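PDB 2QW5: xylose isomerase-like TIM barrel from Anabaena variabilis ATCC 29413, which binds a zinc ion and D-xylose side by side, and probably acts as a sugar or sugar-phosphate isomerase or epimerase. Local coordinates for residues E124-P129 / V178-E183; P250-A255 / L295-F300. All blocks are in the same frame, centred on the assembly; numbering follows the deposited sequence.

Contact 1 of 2, residues E124-P129 / V178-E183. With ZN (zinc ion), chain D; XLS (D-xylose), chain C.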
loop_
_atom_site.group_PDB
_atom_site.type_symbol
_atom_site.label_atom_id
_atom_site.label_comp_id
_atom_site.label_asym_id
_atom_site.label_seq_id
_atom_site.Cartn_x
_atom_site.Cartn_y
_atom_site.Cartn_z
ATOM N N GLU A 124 -19.217 26.416 -21.276
ATOM C CA GLU A 124 -20.334 25.675 -21.800
ATOM C C GLU A 124 -20.075 24.176 -21.886
ATOM O O GLU A 124 -20.909 23.429 -22.366
ATOM C CB GLU A 124 -20.712 26.343 -23.110
ATOM C CG GLU A 124 -21.329 27.802 -22.787
ATOM C CD GLU A 124 -21.591 28.715 -23.993
ATOM O OE1 GLU A 124 -20.612 29.183 -24.658
ATOM O OE2 GLU A 124 -22.790 28.992 -24.226
ATOM N N ILE A 125 -18.929 23.730 -21.366
ATOM C CA ILE A 125 -18.560 22.327 -21.325
ATOM C C ILE A 125 -17.935 21.994 -19.965
ATOM O O ILE A 125 -16.933 22.622 -19.564
ATOM C CB ILE A 125 -17.552 21.958 -22.428
ATOM C CG1 ILE A 125 -18.137 22.170 -23.838
ATOM C CG2 ILE A 125 -17.145 20.499 -22.303
ATOM C CD1 ILE A 125 -17.089 22.067 -24.941
HETATM N N MSE A 126 -18.553 21.032 -19.266
HETATM C CA MSE A 126 -18.014 20.451 -18.021
HETATM C C MSE A 126 -17.806 18.986 -18.352
HETATM O O MSE A 126 -18.788 18.275 -18.698
HETATM C CB MSE A 126 -18.981 20.583 -16.857
HETATM C CG MSE A 126 -18.427 20.021 -15.541
HETATM SE SE MSE A 126 -19.514 20.378 -14.075
HETATM C CE MSE A 126 -20.183 18.605 -13.632
HETATM N N MSE A 127 -16.561 18.521 -18.219
HETATM C CA MSE A 127 -16.212 17.134 -18.573
HETATM C C MSE A 127 -15.483 16.420 -17.467
HETATM O O MSE A 127 -14.952 17.056 -16.573
HETATM C CB MSE A 127 -15.293 17.112 -19.800
HETATM C CG MSE A 127 -13.991 17.923 -19.598
HETATM SE SE MSE A 127 -12.581 17.035 -20.385
HETATM C CE MSE A 127 -12.404 15.426 -19.310
ATOM N N GLY A 128 -15.480 15.094 -17.528
ATOM C CA GLY A 128 -14.639 14.307 -16.644
ATOM C C GLY A 128 -15.320 13.069 -16.135
ATOM O O GLY A 128 -16.386 12.725 -16.627
ATOM N N PRO A 129 -14.664 12.368 -15.179
ATOM C CA PRO A 129 -15.151 11.140 -14.579
ATOM C C PRO A 129 -16.187 11.419 -13.461
ATOM O O PRO A 129 -15.927 11.184 -12.264
ATOM C CB PRO A 129 -13.867 10.500 -14.057
ATOM C CG PRO A 129 -13.011 11.693 -13.690
ATOM C CD PRO A 129 -13.330 12.743 -14.643
ATOM N N VAL A 178 -24.685 24.359 -19.828
ATOM C CA VAL A 178 -23.413 23.639 -19.680
ATOM C C VAL A 178 -23.639 22.231 -20.185
ATOM O O VAL A 178 -24.518 21.513 -19.674
ATOM C CB VAL A 178 -22.965 23.593 -18.201
ATOM C CG1 VAL A 178 -21.777 22.611 -18.015
ATOM C CG2 VAL A 178 -22.702 25.035 -17.677
ATOM N N LYS A 179 -22.918 21.837 -21.224
ATOM C CA LYS A 179 -23.050 20.449 -21.720
ATOM C C LYS A 179 -22.212 19.609 -20.778
ATOM O O LYS A 179 -21.122 20.039 -20.408
ATOM C CB LYS A 179 -22.513 20.322 -23.147
ATOM C CG LYS A 179 -23.237 21.100 -24.232
ATOM C CD LYS A 179 -24.564 20.532 -24.553
ATOM C CE LYS A 179 -25.154 21.272 -25.760
ATOM N NZ LYS A 179 -26.621 21.057 -25.791
ATOM N N LEU A 180 -22.698 18.419 -20.407
ATOM C CA LEU A 180 -21.956 17.505 -19.513
ATOM C C LEU A 180 -21.280 16.438 -20.380
ATOM O O LEU A 180 -21.978 15.678 -21.012
ATOM C CB LEU A 180 -22.905 16.857 -18.490
ATOM C CG LEU A 180 -23.573 17.806 -17.460
ATOM C CD1 LEU A 180 -24.715 17.104 -16.737
ATOM C CD2 LEU A 180 -22.550 18.368 -16.467
ATOM N N ALA A 181 -19.945 16.374 -20.382
ATOM C CA ALA A 181 -19.160 15.425 -21.227
ATOM C C ALA A 181 -18.451 14.408 -20.358
ATOM O O ALA A 181 -17.370 14.679 -19.868
ATOM C CB ALA A 181 -18.182 16.176 -22.104
ATOM N N ILE A 182 -19.088 13.231 -20.163
ATOM C CA ILE A 182 -18.544 12.125 -19.372
ATOM C C ILE A 182 -17.404 11.469 -20.144
ATOM O O ILE A 182 -17.505 11.244 -21.348
ATOM C CB ILE A 182 -19.594 11.041 -19.025
ATOM C CG1 ILE A 182 -20.801 11.618 -18.273
ATOM C CG2 ILE A 182 -18.965 9.942 -18.136
ATOM C CD1 ILE A 182 -22.026 10.594 -18.105
ATOM N N GLU A 183 -16.329 11.134 -19.436
ATOM C CA GLU A 183 -15.110 10.629 -20.057
ATOM C C GLU A 183 -14.859 9.131 -19.816
ATOM O O GLU A 183 -14.773 8.706 -18.667
ATOM C CB GLU A 183 -13.915 11.444 -19.516
ATOM C CG GLU A 183 -12.607 11.185 -20.280
ATOM C CD GLU A 183 -11.420 11.937 -19.717
ATOM O OE1 GLU A 183 -11.517 12.406 -18.548
ATOM O OE2 GLU A 183 -10.397 12.031 -20.474
HETATM ZN ZN ZN D . -8.792 13.402 -20.808
HETATM C C1 XLS C . -7.584 12.056 -16.303
HETATM C C2 XLS C . -8.816 12.581 -15.576
HETATM C C3 XLS C . -8.545 13.033 -14.098
HETATM C C4 XLS C . -9.323 14.260 -13.664
HETATM O O1 XLS C . -7.570 10.986 -17.255
HETATM O O2 XLS C . -9.501 13.567 -16.348
HETATM O O3 XLS C . -7.202 13.311 -13.697
HETATM O O4 XLS C . -10.672 14.058 -13.976
HETATM O O HOH W 1 -7.807 12.463 -19.303
#
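Glu183, just after strand 179-182, reaches past Met127 to the zinc ion. CB rests against the carbonyl of Gly128, with Glu183 CB to Gly128 O 4.0 Å. CG stands anti to the backbone N (chi1 -169°), and the chain beyond it is extended, which carries the carboxylate clear of the backbone to the metal. Glu183 CD lies 3.6 Å from Met127 CE, the methyl of this selenomethionine, bent at chi2 and chi3, packing against the carboxylate. There the two oxygens divide the work: Glu183 OE2 binds zinc at 2.1 Å, while Glu183 OE1 accepts a hydrogen bond from xylose O2 at 3.2 Å. Strands 125-128 and 179-182 run parallel, with 17° between their short axes, and are joined by backbone hydrogen bonds such as Ala181 N to Met126 O at 2.8 Å; Met126 CE touches Leu180 CD2 at 3.7 Å on the opposite sheet face from Met127. Asp216, Gln247 and Glu281 complete the protein ligands of the metal. The pair forms the fourth and fifth strands of the TIM barrel, with strands 83-87 and 211-216 flanking it, helix 101-120 packed on Met126 and Leu180, and Tyr245 of strand 243-248 against Ile125 and Met127.

Contact 2 of 2, residues P250-A255 / L295-F300; sequences PPDRGA and LTRRKF
Arg297 lays its guanidinium against the backbone of Asp252 to Gly254, and the tight part of the contact lies here. Arg297 NH2 donates to Asp252 O at 3.0 Å with an N-H...O angle of 163°, and the acceptor lies in the guanidinium plane. One face of that plane has Gly254 CA over its centre, at 3.5 Å from Arg297 CZ; across the opposite face lies Leu295 CD2 of its own segment, offset toward the rim. A CB on Gly254 would collide with Arg297 NE, so the close fit depends on the absence of a side chain. Beside it, the edge of the Phe300 ring meets the same glycine, Phe300 CE2 to Gly254 CA being 4.0 Å. Arg297 NH1 is held by Phe283 O, which ties the group to a third loop.

The side facing water 2 is looser. Asp252 OD2 stands 3.8 Å from Arg297 NE, a long salt bridge with the two planar groups 52° apart. Water 2 donates to Asp252 O at 2.7 Å but has only a weak bond from Arg297 NE. An alanine at Arg297 is likely to leave Asp252 O without its guanidinium donor and open a gap between Gly254 and Leu295.

Asp252 OD1 takes the N-H of Gly254 at 2.8 Å from above the carboxylate plane; Asp252 CG lies between its own backbone N and carbonyl carbon (chi1 87°), which turns OD1 back to that N-H. This Asx turn overlaps the end of a type I beta turn from Pro250 to Arg253. Thr296 OG1 hydrogen-bonds Asn194, and Arg298 forms a salt bridge with Glu153, both of the second subunit. The contact joins two loops at the C-terminal end of the barrel, where TIM barrels place their active sites, and loop 250-255 supplies Arg253, hydrogen-bonded to Ser249, to the xylose pocket.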
loop_
_atom_site.group_PDB
_atom_site.type_symbol
_atom_site.label_atom_id
_atom_site.label_comp_id
_atom_site.label_asym_id
_atom_site.label_seq_id
_atom_site.Cartn_x
_atom_site.Cartn_y
_atom_site.Cartn_z
ATOM N N PRO A 250 -1.540 12.086 -26.386
ATOM C CA PRO A 250 -0.817 10.906 -26.824
ATOM C C PRO A 250 -0.987 9.766 -25.801
ATOM O O PRO A 250 -1.424 10.019 -24.681
ATOM C CB PRO A 250 0.624 11.427 -26.903
ATOM C CG PRO A 250 0.720 12.390 -25.848
ATOM C CD PRO A 250 -0.620 13.070 -25.799
ATOM N N PRO A 251 -0.676 8.516 -26.173
ATOM C CA PRO A 251 -0.817 7.401 -25.191
ATOM C C PRO A 251 -0.087 7.562 -23.857
ATOM O O PRO A 251 -0.628 7.173 -22.820
ATOM C CB PRO A 251 -0.243 6.208 -25.957
ATOM C CG PRO A 251 -0.606 6.526 -27.396
ATOM C CD PRO A 251 -0.281 8.005 -27.500
ATOM N N ASP A 252 1.107 8.171 -23.883
ATOM C CA ASP A 252 1.863 8.390 -22.650
ATOM C C ASP A 252 1.469 9.673 -21.905
ATOM O O ASP A 252 2.037 9.951 -20.871
ATOM C CB ASP A 252 3.378 8.306 -22.897
ATOM C CG ASP A 252 4.011 9.634 -23.324
ATOM O OD1 ASP A 252 3.313 10.519 -23.836
ATOM O OD2 ASP A 252 5.247 9.755 -23.138
ATOM N N ARG A 253 0.544 10.445 -22.477
ATOM C CA ARG A 253 -0.023 11.702 -21.959
ATOM C C ARG A 253 0.965 12.865 -21.965
ATOM O O ARG A 253 0.629 13.881 -21.424
ATOM C CB ARG A 253 -0.667 11.582 -20.573
ATOM C CG ARG A 253 -1.436 10.322 -20.266
ATOM C CD ARG A 253 -2.439 9.876 -21.269
ATOM N NE ARG A 253 -3.500 10.823 -21.574
ATOM C CZ ARG A 253 -4.630 11.037 -20.886
ATOM N NH1 ARG A 253 -4.895 10.460 -19.696
ATOM N NH2 ARG A 253 -5.479 11.931 -21.366
ATOM N N GLY A 254 2.114 12.715 -22.628
ATOM C CA GLY A 254 3.163 13.747 -22.690
ATOM C C GLY A 254 3.207 14.495 -24.020
ATOM O O GLY A 254 2.228 15.139 -24.387
ATOM N N ALA A 255 4.324 14.361 -24.755
ATOM C CA ALA A 255 4.563 15.091 -26.004
ATOM C C ALA A 255 3.607 14.636 -27.094
ATOM O O ALA A 255 3.592 13.478 -27.447
ATOM C CB ALA A 255 5.989 14.927 -26.466
ATOM N N LEU A 295 4.777 8.292 -14.008
ATOM C CA LEU A 295 5.505 9.069 -14.973
ATOM C C LEU A 295 7.007 8.947 -14.761
ATOM O O LEU A 295 7.555 9.526 -13.852
ATOM C CB LEU A 295 5.055 10.545 -14.954
ATOM C CG LEU A 295 3.586 10.834 -15.309
ATOM C CD1 LEU A 295 3.267 12.335 -15.146
ATOM C CD2 LEU A 295 3.266 10.295 -16.704
ATOM N N THR A 296 7.631 8.158 -15.622
ATOM C CA THR A 296 9.063 7.935 -15.608
ATOM C C THR A 296 9.767 9.012 -16.470
ATOM O O THR A 296 10.972 9.225 -16.327
ATOM C CB THR A 296 9.414 6.539 -16.118
ATOM O OG1 THR A 296 9.091 6.479 -17.502
ATOM C CG2 THR A 296 8.626 5.393 -15.330
ATOM N N ARG A 297 9.019 9.679 -17.361
ATOM C CA ARG A 297 9.565 10.718 -18.227
ATOM C C ARG A 297 9.919 11.995 -17.470
ATOM O O ARG A 297 9.279 12.356 -16.472
ATOM C CB ARG A 297 8.598 11.077 -19.368
ATOM C CG ARG A 297 7.142 11.519 -18.965
ATOM C CD ARG A 297 6.344 11.962 -20.189
ATOM N NE ARG A 297 4.896 11.818 -19.996
ATOM C CZ ARG A 297 4.078 12.701 -19.426
ATOM N NH1 ARG A 297 4.528 13.844 -18.944
ATOM N NH2 ARG A 297 2.777 12.406 -19.325
ATOM N N ARG A 298 10.874 12.726 -18.023
ATOM C CA ARG A 298 11.252 13.997 -17.430
ATOM C C ARG A 298 10.132 15.053 -17.575
ATOM O O ARG A 298 9.321 15.025 -18.535
ATOM C CB ARG A 298 12.530 14.543 -18.061
ATOM C CG ARG A 298 13.736 13.718 -17.803
ATOM C CD ARG A 298 14.968 14.440 -18.342
ATOM N NE ARG A 298 16.162 13.621 -18.161
ATOM C CZ ARG A 298 16.900 13.537 -17.046
ATOM N NH1 ARG A 298 16.615 14.227 -15.935
ATOM N NH2 ARG A 298 17.955 12.725 -17.035
ATOM N N LYS A 299 10.118 15.961 -16.601
ATOM C CA LYS A 299 9.171 17.057 -16.538
ATOM C C LYS A 299 9.461 18.062 -17.660
ATOM O O LYS A 299 10.617 18.310 -18.001
ATOM C CB LYS A 299 9.271 17.776 -15.177
ATOM C CG LYS A 299 8.243 18.910 -14.943
ATOM C CD LYS A 299 8.382 19.516 -13.563
ATOM C CE LYS A 299 7.240 20.458 -13.236
ATOM N NZ LYS A 299 7.448 21.148 -11.916
ATOM N N PHE A 300 8.388 18.611 -18.235
ATOM C CA PHE A 300 8.504 19.742 -19.175
ATOM C C PHE A 300 8.503 20.930 -18.213
ATOM O O PHE A 300 7.442 21.385 -17.743
ATOM C CB PHE A 300 7.349 19.817 -20.170
ATOM C CG PHE A 300 6.998 18.504 -20.789
ATOM C CD1 PHE A 300 7.972 17.741 -21.419
ATOM C CD2 PHE A 300 5.676 18.048 -20.793
ATOM C CE1 PHE A 300 7.667 16.545 -22.041
ATOM C CE2 PHE A 300 5.353 16.841 -21.421
ATOM C CZ PHE A 300 6.360 16.074 -22.026
HETATM O O HOH W 2 3.858 8.550 -19.466
#

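Followed from the N terminus, the chain passes three barrel strands before 124-129 opens contact 1; helix 148-176 then carries it round to 178-183, closing a beta-alpha-beta crossover between neighbouring parallel strands. Strands 211-216 and 243-248 come next, and only then does 250-255 open contact 2, which 295-300 closes after helix 263-273, strand 278-280 and helix 287-290. The two loops therefore follow in series and neither nest nor cross. The centres of contact 1 and contact 2 are about 24 Å apart, and the nearest atoms of contact 1 and contact 2 about 5 Å apart, without touching. Contact 1 belongs to the barrel wall, contact 2 to the loops near its rim; Glu183 and Arg253 bring both to the shared zinc and xylose site.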